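Local coordinates for lipoprotein LPPX (Mycobacterium tuberculosis, PDB 2BYO) that probably carries phthiocerol dimycocerosate lipids from the cell membrane to the outer membrane, in a large hydrophobic cavity of a U-shaped beta-half-barrel, at residues 145-150 with 171-176; 29-34 with 179-184; 69-74 with 83-88; 90-95 with 104-109. One frame throughout, in Å; residues are numbered along the deposited sequence.

Interaction 1: residues 145-150 with 171-176; sequences TKITGT and VWIAQD
K146 lies along W172 on one face of two antiparallel neighbours in the half-barrel sheet, strands 142-151 and 167-174. Starting at CB, 3.7 Å from W172 NE1, the lysine chain runs fully extended beside the indole and points the same way. CG comes nearest, 3.4 Å from W172 NE1, and meets the ring obliquely. CD stays by the same nitrogen, while CE has moved on to the six-membered ring, 3.9 Å from W172 CZ2. Placing CG anti to the backbone N (chi1 -177°) sets the stem on this course. A lysine suits the partly exposed site because its methylenes can pack along the NE1 side of the indole while the ammonium end extends on; W172 NE1 itself is hydrogen-bonded to E137 of strand 129-139.

T145, I147, V171 and I173 take the other face. I147 and V171 are joined by two backbone hydrogen bonds, and their branched side chains meet at I147 CB and V171 CG2, 4.0 Å apart. Such apolar, beta-branched residues fit a wall of the lipid cavity: V171 touches the bound docosahexaenoic acid, and I173 packs on helix 22-36. T145 and I173 make the second hydrogen-bonded pair, and a water links T145 OG1 to I173 O. Past the strand end Q175 reaches back, and its NE2, which also bonds to T136 OG1, donates to T145 OG1 at 3.0 Å, the hydroxyl oxygen lying 3° out of the amide plane.

Interaction 2: residues 29-34 with 179-184; sequences RQSLDA and HHLVRA
Q30 lays its CB over one face of the H179 ring, 3.8 Å from the ring centroid and 20° off the normal, a CH-pi contact displaced toward the rim. The two side chains cross obliquely, and the glutamine chain bends at its second torsion (chi2 -85°), which brings the amide back beside the ND1-CE1 side of the ring, Q30 OE1 3.7 Å from H179 CE1, the two planes 30° apart. A flat, polarisable ring suits this outer edge of the contact because it can cover the aliphatic start of the glutamine while remaining partly exposed.

Closer in, side chains give way to backbone. S31 sits buried against the H179 carbonyl, its CA 3.0 Å from H179 O in a CA-H...O contact. So small a residue lets helix 22-36 approach this closely, and its hydroxyl is turned to the helix, where it is hydrogen-bonded to I28 O. A34, equally small, directs its CB at the H179 carbonyl, 3.9 Å from H179 O. L181 points its CB toward the helix: its CD1 comes within 3.8 Å of S31 OG, and its CD2 meets L32 CD2 at 4.3 Å. Both leucines also touch the bound docosahexaenoic acid, so the helix and the start of strand 181-187 wall one part of the cavity together. Between the two regions the chain swings H180 outward; it stacks on W200 and binds a zinc ion through NE2.

The helix and the loop leading into the strand are thus held by van der Waals, CH-pi and CA-H...O contacts, which implies an interface that depends on shape and small residues more than on directional polar bonds.

Interaction 3: residues 69-74 with 83-88; sequences LAAKGV and VPFRVQ. With OAA (oxaloacetate ion), chain L.
A71 and V87 face each other in an antiparallel hydrogen-bonded pair, and G73 and F85 form the next one along. Each pair is closed by two backbone hydrogen bonds, A71 N to V87 O at 3.0 Å among them. On the face shared by these pairs A71 CB rests 3.8 Å from V87 CB and approaches the F85 ring at its edge, 4.4 Å from F85 CE2. Alanine and glycine suit this row: with little or no side chain they allow the larger F85 and V87 opposite them to fill the surface. Both of these touch a bound alpha-linolenic acid, which places the face on the lipid cavity.

The reverse face carries K72, V74, P84 and R86 and holds an oxaloacetate ion. P84 CB lies 3.3 Å from C2 of the ion. K72 runs its extended chain alongside, CG anti to the backbone N (chi1 -173°) and 3.4 Å from O1 of the ion, so that NZ makes a weak hydrogen bond of 3.4 Å to O5. A long cation fits here, since its methylenes pack on the ligand and its ammonium group comes within weak bonding distance of a carboxylate.

Further out, K95 and W100 complete that pocket. W100 also receives R86 in a cation-pi contact, and Q88 OE1 lies over one face of the R86 guanidinium. Beyond A71 and F85, V62 of strand 57-65 packs on both; beyond P84, strand 91-96 continues the sheet. This is the up-and-down antiparallel pairing of the LppX half-barrel, apolar toward the lipid and carrying K72 and R86 on its other side.

Interaction 4: residues 90-95 with 104-109; sequences DNISVK and GSISEL. With MLT (D-malate), chain M; LNL (alpha-linolenic acid), chain J.
D90 meets the start of helix 106-112 with both its backbone and its carboxylate. Its carbonyl O accepts from I106 N at 2.8 Å, and its OD1 takes S107 N at 2.7 Å on the syn lone pair, in a bond close to straight (167°). CG anti to the backbone N (chi1 -173°) swings the carboxylate to this helix end, where the first amides and the helix dipole would probably stabilise a negative charge. The other oxygen, OD2, faces S105 OG at a separation too short to be taken at face value. An aspartate therefore fits the turn before strand 91-96 because its short carboxylate can accept from the S107 amide at the helix start while its carbonyl takes the I106 amide.

N91 follows as the non-hydrogen-bonded partner of S105. I92 then pairs with G104: I92 N donates to G104 O at 2.9 Å, while the bond back, from G104 N to I92 O, is weak. With no side chain at G104, the bound D-malate comes close to the backbone, its O4 3.3 Å from G104 CA. On the cavity face I92 CD1 meets L109 CD1 at 3.6 Å, the two chains crossing at about a right angle. L109 CD1 in turn lies 3.9 Å from C13 of an alpha-linolenic acid, whose carboxylate end touches I106, so branched aliphatic residues line the lipid.

The arrangement is a beta hairpin, strands 91-96 and 99-105, whose second strand runs straight into a helix; S105 is its N-cap, with OG accepting from E108 N at 3.2 Å.

Helix 22-36, near the N terminus of the model, contributes the first half of interaction 2, but that contact closes only at residues 179-184, so the other three lie within its long loop. Interaction 3 closes first, when strand 83-88 returns along 70-77. Interaction 4 follows in series as 99-105 returns beside 91-96 and leads into helix 106-112; interaction 1 comes last, joining 142-151 to 167-174. None cross. Interactions 3 and 4 touch through neighbouring strands 83-88 and 91-96, as do 1 and 2 through 167-174 and 181-187. The two groups occupy distant parts of one curved sheet, the centres of interactions 1 and 4 being about 30 Å apart.

Interaction 1: residues 145-150 with 171-176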
# COMPACT_ATOMS: atom_id res chain seq x y z
N THR A 145 -5.54 13.92 8.33
CA THR A 145 -6.93 13.61 8.62
C THR A 145 -7.05 12.09 8.62
O THR A 145 -6.70 11.44 7.62
CB THR A 145 -7.84 14.19 7.54
OG1 THR A 145 -7.64 15.61 7.44
CG2 THR A 145 -9.28 13.90 7.82
N LYS A 146 -7.52 11.54 9.73
CA LYS A 146 -7.73 10.11 9.86
C LYS A 146 -9.17 9.81 9.50
O LYS A 146 -10.08 10.38 10.07
CB LYS A 146 -7.44 9.66 11.29
CG LYS A 146 -7.55 8.16 11.51
CD LYS A 146 -7.44 7.81 12.99
CE LYS A 146 -7.51 6.30 13.22
NZ LYS A 146 -7.46 5.96 14.66
N ILE A 147 -9.36 8.93 8.52
CA ILE A 147 -10.69 8.54 8.08
C ILE A 147 -10.73 7.02 8.04
O ILE A 147 -9.91 6.39 7.38
CB ILE A 147 -11.05 9.10 6.68
CG1 ILE A 147 -10.95 10.62 6.68
CG2 ILE A 147 -12.48 8.67 6.28
CD1 ILE A 147 -11.19 11.25 5.34
N THR A 148 -11.69 6.46 8.75
CA THR A 148 -11.91 5.02 8.77
C THR A 148 -13.08 4.69 7.86
O THR A 148 -13.91 5.53 7.57
CB THR A 148 -12.25 4.52 10.18
OG1 THR A 148 -13.37 5.25 10.70
CG2 THR A 148 -11.07 4.70 11.11
N GLY A 149 -13.15 3.44 7.45
CA GLY A 149 -14.20 2.99 6.55
C GLY A 149 -14.17 1.49 6.47
O GLY A 149 -13.25 0.86 6.99
N THR A 150 -15.18 0.91 5.82
CA THR A 150 -15.28 -0.53 5.67
C THR A 150 -15.19 -0.88 4.18
O THR A 150 -15.91 -0.30 3.36
CB THR A 150 -16.57 -1.02 6.34
OG1 THR A 150 -16.44 -0.86 7.76
CG2 THR A 150 -16.85 -2.50 6.02
N VAL A 171 -7.33 5.49 6.42
CA VAL A 171 -6.39 6.29 5.65
C VAL A 171 -6.06 7.56 6.43
O VAL A 171 -6.91 8.07 7.16
CB VAL A 171 -6.92 6.68 4.24
CG1 VAL A 171 -7.17 5.43 3.39
CG2 VAL A 171 -8.17 7.55 4.31
N TRP A 172 -4.84 8.05 6.25
CA TRP A 172 -4.38 9.28 6.87
C TRP A 172 -3.91 10.21 5.76
O TRP A 172 -2.95 9.89 5.04
CB TRP A 172 -3.23 9.00 7.82
CG TRP A 172 -3.61 8.31 9.10
CD1 TRP A 172 -3.86 8.91 10.30
CD2 TRP A 172 -3.72 6.89 9.33
NE1 TRP A 172 -4.14 7.97 11.26
CE2 TRP A 172 -4.07 6.72 10.69
CE3 TRP A 172 -3.59 5.75 8.52
CZ2 TRP A 172 -4.27 5.46 11.27
CZ3 TRP A 172 -3.79 4.50 9.09
CH2 TRP A 172 -4.13 4.37 10.45
N ILE A 173 -4.58 11.35 5.64
CA ILE A 173 -4.42 12.24 4.50
C ILE A 173 -3.86 13.56 4.97
O ILE A 173 -4.46 14.22 5.81
CB ILE A 173 -5.77 12.48 3.76
CG1 ILE A 173 -6.32 11.15 3.23
CG2 ILE A 173 -5.60 13.47 2.61
CD1 ILE A 173 -7.78 11.20 2.88
N ALA A 174 -2.72 13.95 4.39
CA ALA A 174 -2.02 15.16 4.80
C ALA A 174 -2.95 16.37 4.74
O ALA A 174 -3.79 16.47 3.83
CB ALA A 174 -0.81 15.40 3.91
N GLN A 175 -2.79 17.27 5.70
CA GLN A 175 -3.56 18.52 5.74
C GLN A 175 -2.74 19.72 5.25
O GLN A 175 -3.15 20.85 5.42
CB GLN A 175 -4.05 18.79 7.16
CG GLN A 175 -4.98 17.71 7.69
CD GLN A 175 -5.22 17.82 9.18
OE1 GLN A 175 -4.52 18.56 9.88
NE2 GLN A 175 -6.21 17.07 9.68
N ASP A 176 -1.60 19.46 4.61
CA ASP A 176 -0.66 20.53 4.26
C ASP A 176 -0.86 21.13 2.86
O ASP A 176 -0.03 21.94 2.41
CB ASP A 176 0.79 20.05 4.45
CG ASP A 176 1.11 18.75 3.71
OD1 ASP A 176 0.37 18.34 2.78
OD2 ASP A 176 2.13 18.13 4.06
O HOH W 1 -6.86 16.15 4.84

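Interaction 2: residues 29-34 with 179-184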
# COMPACT_ATOMS: atom_id res chain seq x y z
N ARG A 29 -10.60 10.68 -2.46
CA ARG A 29 -10.27 10.79 -3.88
C ARG A 29 -9.16 11.81 -4.15
O ARG A 29 -8.32 11.59 -5.02
CB ARG A 29 -11.48 11.13 -4.73
CG ARG A 29 -12.30 9.93 -5.09
CD ARG A 29 -13.52 10.35 -5.88
NE ARG A 29 -14.14 9.22 -6.58
CZ ARG A 29 -15.35 8.71 -6.30
NH1 ARG A 29 -15.79 7.68 -7.03
NH2 ARG A 29 -16.13 9.20 -5.34
N GLN A 30 -9.15 12.91 -3.40
CA GLN A 30 -8.04 13.85 -3.48
C GLN A 30 -6.68 13.19 -3.17
O GLN A 30 -5.70 13.47 -3.86
CB GLN A 30 -8.26 15.04 -2.54
CG GLN A 30 -9.38 15.98 -2.95
CD GLN A 30 -8.95 17.05 -3.97
OE1 GLN A 30 -7.78 17.20 -4.28
NE2 GLN A 30 -9.93 17.79 -4.48
N SER A 31 -6.62 12.31 -2.16
CA SER A 31 -5.34 11.65 -1.83
C SER A 31 -4.97 10.60 -2.85
O SER A 31 -3.79 10.42 -3.14
CB SER A 31 -5.31 11.03 -0.42
OG SER A 31 -6.13 9.88 -0.33
N LEU A 32 -5.96 9.90 -3.40
CA LEU A 32 -5.71 8.89 -4.43
C LEU A 32 -5.23 9.54 -5.72
O LEU A 32 -4.33 9.03 -6.37
CB LEU A 32 -6.95 8.03 -4.67
CG LEU A 32 -7.42 7.15 -3.51
CD1 LEU A 32 -8.59 6.29 -3.94
CD2 LEU A 32 -6.29 6.26 -2.99
N ASP A 33 -5.82 10.68 -6.08
CA ASP A 33 -5.35 11.45 -7.23
C ASP A 33 -3.93 11.98 -7.02
O ASP A 33 -3.11 11.94 -7.94
CB ASP A 33 -6.30 12.59 -7.55
CG ASP A 33 -7.62 12.11 -8.13
OD1 ASP A 33 -7.68 10.96 -8.63
OD2 ASP A 33 -8.58 12.89 -8.10
N ALA A 34 -3.63 12.46 -5.82
CA ALA A 34 -2.27 12.89 -5.52
C ALA A 34 -1.31 11.71 -5.67
O ALA A 34 -0.25 11.84 -6.26
CB ALA A 34 -2.18 13.50 -4.14
N HIS A 179 -2.49 16.76 0.04
CA HIS A 179 -3.39 15.59 0.11
C HIS A 179 -2.64 14.26 0.04
O HIS A 179 -3.21 13.26 -0.38
CB HIS A 179 -4.45 15.66 -0.99
CG HIS A 179 -5.48 16.73 -0.77
ND1 HIS A 179 -5.48 17.91 -1.47
CD2 HIS A 179 -6.54 16.78 0.06
CE1 HIS A 179 -6.49 18.66 -1.08
NE2 HIS A 179 -7.16 18.00 -0.15
N HIS A 180 -1.38 14.23 0.47
CA HIS A 180 -0.60 13.00 0.38
C HIS A 180 -1.29 11.91 1.18
O HIS A 180 -1.80 12.18 2.27
CB HIS A 180 0.81 13.17 0.94
CG HIS A 180 1.74 13.94 0.05
ND1 HIS A 180 2.68 14.82 0.55
CD2 HIS A 180 1.87 13.97 -1.29
CE1 HIS A 180 3.35 15.35 -0.45
NE2 HIS A 180 2.88 14.85 -1.58
N LEU A 181 -1.30 10.70 0.64
CA LEU A 181 -1.78 9.56 1.39
C LEU A 181 -0.62 9.09 2.27
O LEU A 181 0.17 8.22 1.88
CB LEU A 181 -2.25 8.45 0.44
CG LEU A 181 -2.88 7.22 1.11
CD1 LEU A 181 -4.11 7.59 1.95
CD2 LEU A 181 -3.29 6.20 0.04
N VAL A 182 -0.50 9.70 3.45
CA VAL A 182 0.66 9.45 4.32
C VAL A 182 0.66 7.99 4.79
O VAL A 182 1.69 7.31 4.80
CB VAL A 182 0.68 10.42 5.53
CG1 VAL A 182 1.87 10.13 6.45
CG2 VAL A 182 0.72 11.86 5.06
N ARG A 183 -0.53 7.50 5.14
CA ARG A 183 -0.67 6.13 5.58
C ARG A 183 -2.04 5.55 5.19
O ARG A 183 -3.05 6.26 5.09
CB ARG A 183 -0.44 6.06 7.09
CG ARG A 183 -0.49 4.67 7.73
CD ARG A 183 0.01 4.71 9.18
NE ARG A 183 1.45 4.92 9.24
CZ ARG A 183 2.14 5.16 10.35
NH1 ARG A 183 1.52 5.27 11.52
NH2 ARG A 183 3.46 5.31 10.29
N ALA A 184 -2.03 4.23 4.98
CA ALA A 184 -3.24 3.46 4.75
C ALA A 184 -3.05 2.11 5.41
O ALA A 184 -1.98 1.52 5.33
CB ALA A 184 -3.48 3.30 3.26

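Interaction 3: residues 69-74 with 83-88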
# COMPACT_ATOMS: atom_id res chain seq x y z
N LEU A 69 6.95 1.48 -14.18
CA LEU A 69 6.91 0.99 -12.80
C LEU A 69 8.17 0.19 -12.47
O LEU A 69 8.50 -0.78 -13.14
CB LEU A 69 5.67 0.13 -12.55
CG LEU A 69 5.49 -0.35 -11.10
CD1 LEU A 69 5.23 0.83 -10.18
CD2 LEU A 69 4.37 -1.36 -11.00
N ALA A 70 8.87 0.63 -11.43
CA ALA A 70 10.09 -0.02 -11.00
C ALA A 70 10.31 0.27 -9.51
O ALA A 70 9.91 1.33 -9.01
CB ALA A 70 11.28 0.44 -11.82
N ALA A 71 10.90 -0.69 -8.80
CA ALA A 71 11.07 -0.57 -7.36
C ALA A 71 12.33 -1.28 -6.90
O ALA A 71 12.73 -2.29 -7.48
CB ALA A 71 9.87 -1.13 -6.64
N LYS A 72 12.96 -0.71 -5.88
CA LYS A 72 14.17 -1.28 -5.28
C LYS A 72 14.14 -0.96 -3.79
O LYS A 72 13.84 0.17 -3.40
CB LYS A 72 15.42 -0.68 -5.93
CG LYS A 72 16.74 -1.33 -5.50
CD LYS A 72 17.92 -0.66 -6.21
CE LYS A 72 19.28 -1.14 -5.69
NZ LYS A 72 20.41 -0.39 -6.32
N GLY A 73 14.45 -1.95 -2.96
CA GLY A 73 14.54 -1.72 -1.54
C GLY A 73 14.91 -2.98 -0.79
O GLY A 73 15.64 -3.83 -1.29
N VAL A 74 14.35 -3.10 0.41
CA VAL A 74 14.68 -4.18 1.33
C VAL A 74 13.38 -4.69 1.94
O VAL A 74 12.41 -3.94 2.03
CB VAL A 74 15.69 -3.70 2.40
CG1 VAL A 74 15.07 -2.69 3.34
CG2 VAL A 74 16.25 -4.85 3.17
N VAL A 83 16.45 -8.52 3.33
CA VAL A 83 16.42 -9.21 2.04
C VAL A 83 16.23 -8.19 0.93
O VAL A 83 15.21 -7.51 0.87
CB VAL A 83 15.25 -10.23 2.00
CG1 VAL A 83 15.09 -10.82 0.61
CG2 VAL A 83 15.47 -11.31 3.03
N PRO A 84 17.23 -8.05 0.04
CA PRO A 84 17.03 -7.09 -1.04
C PRO A 84 15.81 -7.43 -1.90
O PRO A 84 15.53 -8.60 -2.15
CB PRO A 84 18.32 -7.21 -1.86
CG PRO A 84 19.31 -7.86 -0.95
CD PRO A 84 18.53 -8.73 -0.05
N PHE A 85 15.11 -6.39 -2.36
CA PHE A 85 13.81 -6.51 -3.02
C PHE A 85 13.81 -5.64 -4.26
O PHE A 85 14.29 -4.51 -4.21
CB PHE A 85 12.69 -6.03 -2.07
CG PHE A 85 11.33 -5.90 -2.73
CD1 PHE A 85 10.42 -6.95 -2.70
CD2 PHE A 85 10.98 -4.74 -3.39
CE1 PHE A 85 9.18 -6.84 -3.32
CE2 PHE A 85 9.72 -4.62 -4.02
CZ PHE A 85 8.83 -5.67 -3.98
N ARG A 86 13.27 -6.14 -5.36
CA ARG A 86 13.11 -5.30 -6.55
C ARG A 86 11.88 -5.65 -7.38
O ARG A 86 11.36 -6.76 -7.33
CB ARG A 86 14.36 -5.33 -7.44
CG ARG A 86 14.60 -6.65 -8.11
CD ARG A 86 15.95 -6.75 -8.79
NE ARG A 86 16.04 -8.01 -9.54
CZ ARG A 86 17.15 -8.50 -10.09
NH1 ARG A 86 18.32 -7.87 -9.98
NH2 ARG A 86 17.09 -9.65 -10.74
N VAL A 87 11.40 -4.64 -8.10
CA VAL A 87 10.46 -4.83 -9.19
C VAL A 87 11.14 -4.29 -10.45
O VAL A 87 11.48 -3.10 -10.53
CB VAL A 87 9.12 -4.09 -8.93
CG1 VAL A 87 8.24 -4.14 -10.18
CG2 VAL A 87 8.40 -4.71 -7.76
N GLN A 88 11.37 -5.18 -11.41
CA GLN A 88 11.96 -4.82 -12.69
C GLN A 88 11.12 -5.45 -13.79
O GLN A 88 10.91 -6.66 -13.79
CB GLN A 88 13.40 -5.34 -12.79
CG GLN A 88 14.37 -4.60 -11.88
CD GLN A 88 15.82 -4.97 -12.15
OE1 GLN A 88 16.13 -5.96 -12.84
NE2 GLN A 88 16.73 -4.18 -11.58
O1 OAA L . 17.94 -3.89 -3.66
O2 OAA L . 18.44 -4.51 -5.67
O4 OAA L . 22.29 -3.70 -3.26
O5 OAA L . 22.33 -3.07 -5.35
O3 OAA L . 21.98 -6.24 -4.64
C1 OAA L . 18.72 -4.48 -4.45
C2 OAA L . 19.96 -5.18 -3.93
C3 OAA L . 21.19 -5.08 -4.83
C4 OAA L . 21.98 -3.88 -4.46

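Interaction 4: residues 90-95 with 104-109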
# COMPACT_ATOMS: atom_id res chain seq x y z
N ASP A 90 8.27 -7.02 -15.48
CA ASP A 90 7.13 -7.74 -14.93
C ASP A 90 7.45 -8.45 -13.61
O ASP A 90 6.55 -8.89 -12.90
CB ASP A 90 6.63 -8.75 -15.97
CG ASP A 90 5.34 -9.44 -15.56
OD1 ASP A 90 4.34 -8.73 -15.30
OD2 ASP A 90 5.33 -10.68 -15.52
N ASN A 91 8.73 -8.55 -13.26
CA ASN A 91 9.15 -9.42 -12.17
C ASN A 91 9.24 -8.75 -10.81
O ASN A 91 9.79 -7.66 -10.68
CB ASN A 91 10.49 -10.05 -12.52
CG ASN A 91 10.42 -10.88 -13.77
OD1 ASN A 91 9.46 -11.62 -13.99
ND2 ASN A 91 11.44 -10.76 -14.62
N ILE A 92 8.70 -9.44 -9.81
CA ILE A 92 8.88 -9.11 -8.40
C ILE A 92 9.88 -10.13 -7.87
O ILE A 92 9.62 -11.33 -7.94
CB ILE A 92 7.55 -9.24 -7.63
CG1 ILE A 92 6.52 -8.23 -8.17
CG2 ILE A 92 7.76 -9.04 -6.13
CD1 ILE A 92 5.08 -8.52 -7.73
N SER A 93 11.01 -9.65 -7.35
CA SER A 93 12.14 -10.51 -6.98
C SER A 93 12.75 -10.16 -5.61
O SER A 93 12.65 -9.02 -5.15
CB SER A 93 13.24 -10.39 -8.03
OG SER A 93 12.78 -10.78 -9.32
N VAL A 94 13.36 -11.16 -4.98
CA VAL A 94 14.14 -11.01 -3.74
C VAL A 94 15.48 -11.73 -3.90
O VAL A 94 15.60 -12.67 -4.68
CB VAL A 94 13.41 -11.57 -2.48
CG1 VAL A 94 12.17 -10.77 -2.19
CG2 VAL A 94 13.06 -13.04 -2.64
N LYS A 95 16.50 -11.25 -3.18
CA LYS A 95 17.84 -11.82 -3.23
C LYS A 95 18.10 -12.61 -1.95
O LYS A 95 18.05 -12.06 -0.84
CB LYS A 95 18.89 -10.71 -3.40
CG LYS A 95 20.30 -11.20 -3.73
CD LYS A 95 21.27 -10.03 -3.79
CE LYS A 95 22.65 -10.49 -4.22
NZ LYS A 95 23.62 -9.36 -4.28
N GLY A 104 6.95 -13.34 -7.91
CA GLY A 104 5.75 -13.17 -8.66
C GLY A 104 5.92 -12.29 -9.86
O GLY A 104 6.99 -11.74 -10.11
N SER A 105 4.82 -12.17 -10.60
CA SER A 105 4.76 -11.42 -11.83
C SER A 105 3.64 -10.40 -11.70
O SER A 105 2.55 -10.73 -11.22
CB SER A 105 4.48 -12.36 -13.00
OG SER A 105 3.73 -11.71 -14.01
N ILE A 106 3.91 -9.18 -12.13
CA ILE A 106 2.94 -8.09 -12.05
C ILE A 106 1.69 -8.44 -12.85
O ILE A 106 0.57 -8.35 -12.34
CB ILE A 106 3.55 -6.77 -12.56
CG1 ILE A 106 4.60 -6.26 -11.57
CG2 ILE A 106 2.47 -5.70 -12.74
CD1 ILE A 106 5.46 -5.14 -12.12
N SER A 107 1.89 -8.82 -14.11
CA SER A 107 0.79 -9.17 -15.01
C SER A 107 -0.07 -10.31 -14.45
O SER A 107 -1.29 -10.27 -14.52
CB SER A 107 1.32 -9.54 -16.40
OG SER A 107 2.23 -10.63 -16.33
N GLU A 108 0.59 -11.31 -13.87
CA GLU A 108 -0.09 -12.50 -13.38
C GLU A 108 -0.87 -12.25 -12.09
O GLU A 108 -1.95 -12.81 -11.91
CB GLU A 108 0.90 -13.65 -13.25
CG GLU A 108 1.45 -14.06 -14.62
CD GLU A 108 2.23 -15.35 -14.62
OE1 GLU A 108 3.06 -15.54 -13.71
OE2 GLU A 108 2.01 -16.17 -15.54
N LEU A 109 -0.33 -11.40 -11.22
CA LEU A 109 -1.08 -10.92 -10.06
C LEU A 109 -2.24 -10.01 -10.49
O LEU A 109 -3.32 -10.05 -9.91
CB LEU A 109 -0.17 -10.17 -9.08
CG LEU A 109 0.86 -11.02 -8.33
CD1 LEU A 109 1.86 -10.11 -7.63
CD2 LEU A 109 0.20 -11.96 -7.33
C1 MLT M . 4.82 -16.53 -10.95
O1 MLT M . 4.28 -15.53 -11.46
O2 MLT M . 6.01 -16.78 -11.23
C2 MLT M . 4.05 -17.40 -9.98
O3 MLT M . 2.69 -17.55 -10.37
C3 MLT M . 4.17 -16.83 -8.57
C4 MLT M . 3.12 -15.79 -8.23
O4 MLT M . 2.86 -14.82 -8.99
O5 MLT M . 2.51 -15.90 -7.13
O1 LNL J . 1.78 -0.64 -13.78
C1 LNL J . 1.37 -1.81 -13.61
O2 LNL J . 1.57 -2.71 -14.46
C2 LNL J . 0.63 -2.13 -12.33
C3 LNL J . -0.25 -3.39 -12.47
C4 LNL J . -1.12 -3.66 -11.24
C5 LNL J . -0.30 -4.01 -9.99
C6 LNL J . -0.68 -5.34 -9.35
C7 LNL J . -1.58 -5.19 -8.12
C8 LNL J . -1.25 -6.25 -7.08
C9 LNL J . -2.28 -6.28 -5.94
C10 LNL J . -1.71 -6.47 -4.53
C11 LNL J . -0.26 -6.91 -4.50
C12 LNL J . 0.10 -8.12 -4.05
C13 LNL J . 1.55 -8.58 -4.02
C14 LNL J . 2.53 -7.45 -3.70
C15 LNL J . 3.55 -7.83 -2.62
C16 LNL J . 4.67 -6.79 -2.55
C17 LNL J . 4.99 -6.34 -1.12
C18 LNL J . 5.66 -4.97 -1.10